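Local coordinates for Two-component system response regulator/GGDEF domain protein (Aeromonas salmonicida, PDB 3LUF), which probably makes cyclic di-GMP from two GTP through a GGDEF domain absent from this construct, which holds its two receiver domains, at residues Gln124-Asp132 / Ala169-Pro180. Numbering follows the deposited sequence.
Sequences QIEVLVVDD and AIRLVLVDYYMP. With MG (magnesium ion), chain F.
Asp132 and Asp176 meet across one magnesium ion: OD1 of Asp132 and OD2 of Asp176 each bind it at 2.0 Å. Their side chains cross at about a right angle, yet the carboxylate planes lie only 15° apart. Asp176 reaches the ion with CG anti to its backbone N (chi1 179°), whereas CG of Asp132 lies between N and the carbonyl carbon (chi1 61°). Tyr178 O and three waters complete six ligands; Asp131 OD1 takes part through one of those waters, while its OD2 bonds to Ser136. Next to the site, selenomethionine Met179 crosses Val130 at about a right angle, its SE 3.7 Å from Val130 CG1. The backbones behind them are parallel strands: Leu128 N donates to Leu172 O and Leu174 N to Leu128 O, then Val130 N to Leu174 O and Asp176 N to Val130 O. At the far end Ile125 CG1 sits over the centre of the Arg171 guanidinium face, and one water accepts from Glu126 N and Arg171 NE and donates to Ala169 O. This pairs the first and third strands of a CheY-like (βα)5 receiver domain. Magnesium probably offsets the repulsion between Asp132 OD1 and Asp176 OD2, 2.6 Å apart; Asp176 is the predicted phospho-acceptor, unphosphorylated here.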
ATOM      1  N   GLN B 124      16.177   4.761  12.419  1.00 15.78           N
ATOM      2  CA  GLN B 124      15.915   4.250  13.764  1.00 18.18           C
ATOM      3  C   GLN B 124      14.823   3.188  13.808  1.00 16.45           C
ATOM      4  O   GLN B 124      14.259   2.892  14.884  1.00 18.08           O
ATOM      5  CB  GLN B 124      15.665   5.392  14.751  1.00 19.44           C
ATOM      6  CG  GLN B 124      14.293   5.946  14.778  1.00 25.25           C
ATOM      7  CD  GLN B 124      13.997   6.719  16.046  1.00 33.69           C
ATOM      8  OE1 GLN B 124      12.849   6.737  16.519  1.00 37.78           O
ATOM      9  NE2 GLN B 124      15.026   7.387  16.604  1.00 35.77           N
ATOM     10  N   ILE B 125      14.525   2.623  12.643  1.00 14.51           N
ATOM     11  CA  ILE B 125      13.460   1.615  12.535  1.00 12.72           C
ATOM     12  C   ILE B 125      14.054   0.232  12.285  1.00 12.58           C
ATOM     13  O   ILE B 125      14.925   0.073  11.438  1.00 13.56           O
ATOM     14  CB  ILE B 125      12.449   2.000  11.423  1.00 12.17           C
ATOM     15  CG1 ILE B 125      11.722   3.295  11.816  1.00 12.75           C
ATOM     16  CG2 ILE B 125      11.464   0.836  11.153  1.00 10.32           C
ATOM     17  CD1 ILE B 125      10.770   3.897  10.729  1.00 12.24           C
ATOM     18  N   GLU B 126      13.613  -0.764  13.054  1.00 11.87           N
ATOM     19  CA  GLU B 126      14.066  -2.158  12.875  1.00 13.07           C
ATOM     20  C   GLU B 126      12.977  -2.995  12.193  1.00 12.20           C
ATOM     21  O   GLU B 126      11.786  -2.920  12.554  1.00 12.51           O
ATOM     22  CB  GLU B 126      14.421  -2.791  14.235  1.00 13.77           C
ATOM     23  CG  GLU B 126      15.528  -2.010  14.943  1.00 17.36           C
ATOM     24  CD  GLU B 126      15.912  -2.638  16.280  1.00 23.97           C
ATOM     25  OE1 GLU B 126      16.184  -3.855  16.290  1.00 20.70           O
ATOM     26  OE2 GLU B 126      15.968  -1.903  17.297  1.00 23.67           O
ATOM     27  N   VAL B 127      13.400  -3.729  11.176  1.00 12.36           N
ATOM     28  CA  VAL B 127      12.511  -4.587  10.414  1.00 11.80           C
ATOM     29  C   VAL B 127      13.073  -5.995  10.311  1.00 12.32           C
ATOM     30  O   VAL B 127      14.265  -6.210  10.524  1.00 12.24           O
ATOM     31  CB  VAL B 127      12.267  -4.009   9.014  1.00 12.56           C
ATOM     32  CG1 VAL B 127      11.788  -2.591   9.098  1.00 12.12           C
ATOM     33  CG2 VAL B 127      13.562  -4.162   8.116  1.00 11.46           C
ATOM     34  N   LEU B 128      12.212  -6.961   9.982  1.00 11.08           N
ATOM     35  CA  LEU B 128      12.650  -8.358   9.938  1.00 11.87           C
ATOM     36  C   LEU B 128      12.256  -8.982   8.617  1.00 12.08           C
ATOM     37  O   LEU B 128      11.102  -8.854   8.183  1.00 12.10           O
ATOM     38  CB  LEU B 128      12.006  -9.146  11.092  1.00 10.73           C
ATOM     39  CG  LEU B 128      12.170 -10.678  11.145  1.00 11.51           C
ATOM     40  CD1 LEU B 128      13.652 -11.118  11.162  1.00 12.84           C
ATOM     41  CD2 LEU B 128      11.379 -11.301  12.320  1.00 10.49           C
ATOM     42  N   VAL B 129      13.214  -9.632   7.944  1.00 12.57           N
ATOM     43  CA  VAL B 129      12.926 -10.377   6.714  1.00 13.68           C
ATOM     44  C   VAL B 129      12.966 -11.876   7.040  1.00 13.61           C
ATOM     45  O   VAL B 129      13.956 -12.339   7.596  1.00 15.09           O
ATOM     46  CB  VAL B 129      13.977 -10.091   5.579  1.00 14.92           C
ATOM     47  CG1 VAL B 129      13.638 -10.910   4.325  1.00 15.49           C
ATOM     48  CG2 VAL B 129      14.024  -8.601   5.257  1.00 15.74           C
ATOM     49  N   VAL B 130      11.870 -12.579   6.741  1.00 13.67           N
ATOM     50  CA  VAL B 130      11.732 -14.041   6.955  1.00 13.29           C
ATOM     51  C   VAL B 130      11.573 -14.718   5.600  1.00 14.28           C
ATOM     52  O   VAL B 130      10.588 -14.515   4.869  1.00 13.51           O
ATOM     53  CB  VAL B 130      10.523 -14.396   7.828  1.00 12.85           C
ATOM     54  CG1 VAL B 130      10.578 -15.861   8.239  1.00 12.40           C
ATOM     55  CG2 VAL B 130      10.494 -13.513   9.063  1.00 11.98           C
ATOM     56  N   ASP B 131      12.543 -15.561   5.272  1.00 15.50           N
ATOM     57  CA  ASP B 131      12.640 -16.141   3.942  1.00 17.93           C
ATOM     58  C   ASP B 131      13.614 -17.287   4.056  1.00 17.91           C
ATOM     59  O   ASP B 131      14.695 -17.110   4.586  1.00 17.86           O
ATOM     60  CB  ASP B 131      13.240 -15.106   2.972  1.00 17.77           C
ATOM     61  CG  ASP B 131      13.207 -15.556   1.516  1.00 21.38           C
ATOM     62  OD1 ASP B 131      13.136 -16.778   1.243  1.00 23.86           O
ATOM     63  OD2 ASP B 131      13.244 -14.680   0.630  1.00 21.97           O
ATOM     64  N   ASP B 132      13.212 -18.453   3.577  1.00 19.93           N
ATOM     65  CA  ASP B 132      14.054 -19.657   3.732  1.00 22.71           C
ATOM     66  C   ASP B 132      15.142 -19.809   2.663  1.00 23.75           C
ATOM     67  O   ASP B 132      16.024 -20.667   2.787  1.00 24.76           O
ATOM     68  CB  ASP B 132      13.200 -20.914   3.805  1.00 22.35           C
ATOM     69  CG  ASP B 132      12.386 -21.130   2.564  1.00 25.52           C
ATOM     70  OD1 ASP B 132      11.709 -20.188   2.096  1.00 25.46           O
ATOM     71  OD2 ASP B 132      12.407 -22.261   2.053  1.00 28.71           O
ATOM     72  N   ALA B 169      11.828  -4.086  19.443  1.00 17.39           N
ATOM     73  CA  ALA B 169      11.599  -2.848  18.730  1.00 16.35           C
ATOM     74  C   ALA B 169      11.251  -3.111  17.261  1.00 15.19           C
ATOM     75  O   ALA B 169      10.825  -2.162  16.576  1.00 15.52           O
ATOM     76  CB  ALA B 169      12.813  -1.947  18.806  1.00 16.49           C
ATOM     77  N   ILE B 170      11.453  -4.340  16.777  1.00 12.65           N
ATOM     78  CA  ILE B 170      11.136  -4.674  15.346  1.00 12.16           C
ATOM     79  C   ILE B 170       9.666  -4.295  15.136  1.00 12.24           C
ATOM     80  O   ILE B 170       8.811  -4.723  15.921  1.00 13.04           O
ATOM     81  CB  ILE B 170      11.390  -6.154  15.021  1.00 12.67           C
ATOM     82  CG1 ILE B 170      12.903  -6.429  14.947  1.00 11.81           C
ATOM     83  CG2 ILE B 170      10.716  -6.549  13.685  1.00 11.77           C
ATOM     84  CD1 ILE B 170      13.300  -7.937  14.970  1.00 13.59           C
ATOM     85  N   ARG B 171       9.359  -3.473  14.120  1.00 11.72           N
ATOM     86  CA  ARG B 171       7.976  -3.031  13.926  1.00 11.37           C
ATOM     87  C   ARG B 171       7.352  -3.535  12.628  1.00 10.59           C
ATOM     88  O   ARG B 171       6.166  -3.336  12.381  1.00 10.19           O
ATOM     89  CB  ARG B 171       7.898  -1.510  13.990  1.00 12.39           C
ATOM     90  CG  ARG B 171       8.501  -0.795  12.781  1.00 13.55           C
ATOM     91  CD  ARG B 171       8.298   0.702  12.953  1.00 15.96           C
ATOM     92  NE  ARG B 171       9.089   1.172  14.096  1.00 20.24           N
ATOM     93  CZ  ARG B 171       9.040   2.409  14.582  1.00 22.72           C
ATOM     94  NH1 ARG B 171       8.184   3.297  14.057  1.00 22.98           N
ATOM     95  NH2 ARG B 171       9.813   2.737  15.626  1.00 22.16           N
ATOM     96  N   LEU B 172       8.178  -4.147  11.773  1.00 10.35           N
ATOM     97  CA  LEU B 172       7.660  -4.569  10.463  1.00 10.27           C
ATOM     98  C   LEU B 172       8.347  -5.874  10.100  1.00 10.19           C
ATOM     99  O   LEU B 172       9.555  -6.017  10.252  1.00 10.88           O
ATOM    100  CB  LEU B 172       7.909  -3.477   9.415  1.00 11.21           C
ATOM    101  CG  LEU B 172       7.751  -3.919   7.941  1.00 14.72           C
ATOM    102  CD1 LEU B 172       6.298  -4.117   7.719  1.00 16.52           C
ATOM    103  CD2 LEU B 172       8.303  -2.907   6.949  1.00 20.62           C
ATOM    104  N   VAL B 173       7.543  -6.845   9.686  0.70  9.98           N
ATOM    105  CA  VAL B 173       8.015  -8.157   9.281  0.70  9.89           C
ATOM    106  C   VAL B 173       7.565  -8.404   7.851  0.70  9.87           C
ATOM    107  O   VAL B 173       6.390  -8.162   7.515  0.70  9.73           O
ATOM    108  CB  VAL B 173       7.446  -9.303  10.148  0.70  8.88           C
ATOM    109  CG1 VAL B 173       8.106 -10.624   9.713  0.70 10.85           C
ATOM    110  CG2 VAL B 173       7.667  -9.059  11.638  0.70 10.75           C
ATOM    111  N   LEU B 174       8.502  -8.856   7.000  1.00 10.59           N
ATOM    112  CA  LEU B 174       8.187  -9.328   5.656  1.00 11.48           C
ATOM    113  C   LEU B 174       8.314 -10.844   5.646  1.00 12.00           C
ATOM    114  O   LEU B 174       9.345 -11.381   6.021  1.00 13.06           O
ATOM    115  CB  LEU B 174       9.135  -8.706   4.626  1.00 12.37           C
ATOM    116  CG  LEU B 174       9.168  -7.164   4.510  1.00 16.15           C
ATOM    117  CD1 LEU B 174      10.052  -6.507   5.581  1.00 20.65           C
ATOM    118  CD2 LEU B 174       9.752  -6.818   3.169  1.00 20.66           C
ATOM    119  N   VAL B 175       7.263 -11.524   5.206  1.00 11.70           N
ATOM    120  CA  VAL B 175       7.106 -12.979   5.415  1.00 12.73           C
ATOM    121  C   VAL B 175       6.913 -13.737   4.107  1.00 13.59           C
ATOM    122  O   VAL B 175       5.938 -13.545   3.416  1.00 14.44           O
ATOM    123  CB  VAL B 175       5.886 -13.271   6.333  1.00 13.87           C
ATOM    124  CG1 VAL B 175       5.762 -14.778   6.572  1.00 14.01           C
ATOM    125  CG2 VAL B 175       6.058 -12.575   7.666  1.00 12.62           C
ATOM    126  N   ASP B 176       7.856 -14.627   3.819  1.00 14.89           N
ATOM    127  CA  ASP B 176       7.774 -15.572   2.718  1.00 16.59           C
ATOM    128  C   ASP B 176       6.733 -16.630   3.022  1.00 17.71           C
ATOM    129  O   ASP B 176       6.731 -17.223   4.111  1.00 16.64           O
ATOM    130  CB  ASP B 176       9.155 -16.232   2.572  1.00 16.70           C
ATOM    131  CG  ASP B 176       9.214 -17.277   1.467  1.00 19.80           C
ATOM    132  OD1 ASP B 176       8.511 -17.145   0.447  1.00 24.07           O
ATOM    133  OD2 ASP B 176       9.988 -18.242   1.653  1.00 19.03           O
ATOM    134  N   TYR B 177       5.868 -16.923   2.054  1.00 18.90           N
ATOM    135  CA  TYR B 177       4.906 -17.973   2.279  1.00 20.86           C
ATOM    136  C   TYR B 177       5.545 -19.373   2.312  1.00 22.10           C
ATOM    137  O   TYR B 177       5.345 -20.125   3.265  1.00 22.19           O
ATOM    138  CB  TYR B 177       3.749 -17.921   1.286  1.00 21.10           C
ATOM    139  CG  TYR B 177       2.921 -19.182   1.366  1.00 24.40           C
ATOM    140  CD1 TYR B 177       1.988 -19.358   2.378  1.00 27.53           C
ATOM    141  CD2 TYR B 177       3.126 -20.226   0.465  1.00 28.09           C
ATOM    142  CE1 TYR B 177       1.244 -20.526   2.467  1.00 29.37           C
ATOM    143  CE2 TYR B 177       2.386 -21.405   0.552  1.00 29.33           C
ATOM    144  CZ  TYR B 177       1.451 -21.542   1.542  1.00 30.05           C
ATOM    145  OH  TYR B 177       0.715 -22.709   1.620  1.00 31.97           O
ATOM    146  N   TYR B 178       6.312 -19.736   1.289  1.00 23.48           N
ATOM    147  CA  TYR B 178       6.684 -21.139   1.166  1.00 25.35           C
ATOM    148  C   TYR B 178       7.963 -21.436   1.922  1.00 23.83           C
ATOM    149  O   TYR B 178       9.055 -21.079   1.489  1.00 23.74           O
ATOM    150  CB  TYR B 178       6.746 -21.576  -0.310  1.00 27.07           C
ATOM    151  CG  TYR B 178       6.910 -23.058  -0.489  1.00 31.94           C
ATOM    152  CD1 TYR B 178       6.152 -23.966   0.264  1.00 36.74           C
ATOM    153  CD2 TYR B 178       7.828 -23.566  -1.408  1.00 36.83           C
ATOM    154  CE1 TYR B 178       6.308 -25.348   0.105  1.00 40.67           C
ATOM    155  CE2 TYR B 178       7.997 -24.939  -1.570  1.00 39.95           C
ATOM    156  CZ  TYR B 178       7.232 -25.820  -0.822  1.00 41.13           C
ATOM    157  OH  TYR B 178       7.409 -27.180  -1.000  1.00 43.98           O
HETATM  158  N   MSE B 179       7.799 -22.055   3.085  1.00 22.68           N
HETATM  159  CA  MSE B 179       8.919 -22.369   3.970  1.00 22.12           C
HETATM  160  C   MSE B 179       8.665 -23.748   4.541  1.00 23.32           C
HETATM  161  O   MSE B 179       7.523 -24.121   4.692  1.00 22.90           O
HETATM  162  CB  MSE B 179       9.016 -21.356   5.121  1.00 21.20           C
HETATM  163  CG  MSE B 179       9.368 -19.927   4.644  1.00 17.43           C
HETATM  164 SE   MSE B 179       9.844 -18.674   6.031  1.00 18.48          SE
HETATM  165  CE  MSE B 179       8.077 -18.544   6.935  1.00 16.14           C
ATOM    166  N   PRO B 180       9.733 -24.494   4.855  1.00 24.62           N
ATOM    167  CA  PRO B 180       9.473 -25.813   5.454  1.00 25.79           C
ATOM    168  C   PRO B 180       8.924 -25.717   6.894  1.00 26.02           C
ATOM    169  O   PRO B 180       9.198 -24.731   7.614  1.00 26.00           O
ATOM    170  CB  PRO B 180      10.837 -26.515   5.386  1.00 26.13           C
ATOM    171  CG  PRO B 180      11.888 -25.364   5.305  1.00 26.46           C
ATOM    172  CD  PRO B 180      11.164 -24.260   4.555  1.00 25.11           C
TER
HETATM  173 MG    MG F 300      10.490 -19.843   0.595  1.00 22.21          MG
HETATM  174  O   HOH W   1      12.764   1.401  16.482  1.00 28.91           O
HETATM  175  O   HOH W   2      11.611  -0.060  15.019  1.00 17.92           O
HETATM  176  O   HOH W   3      12.039 -18.692  -0.266  1.00 20.90           O
HETATM  177  O   HOH W   4      11.127 -21.521  -0.545  1.00 25.42           O
HETATM  178  O   HOH W   5       9.262 -19.166  -0.987  1.00 25.60           O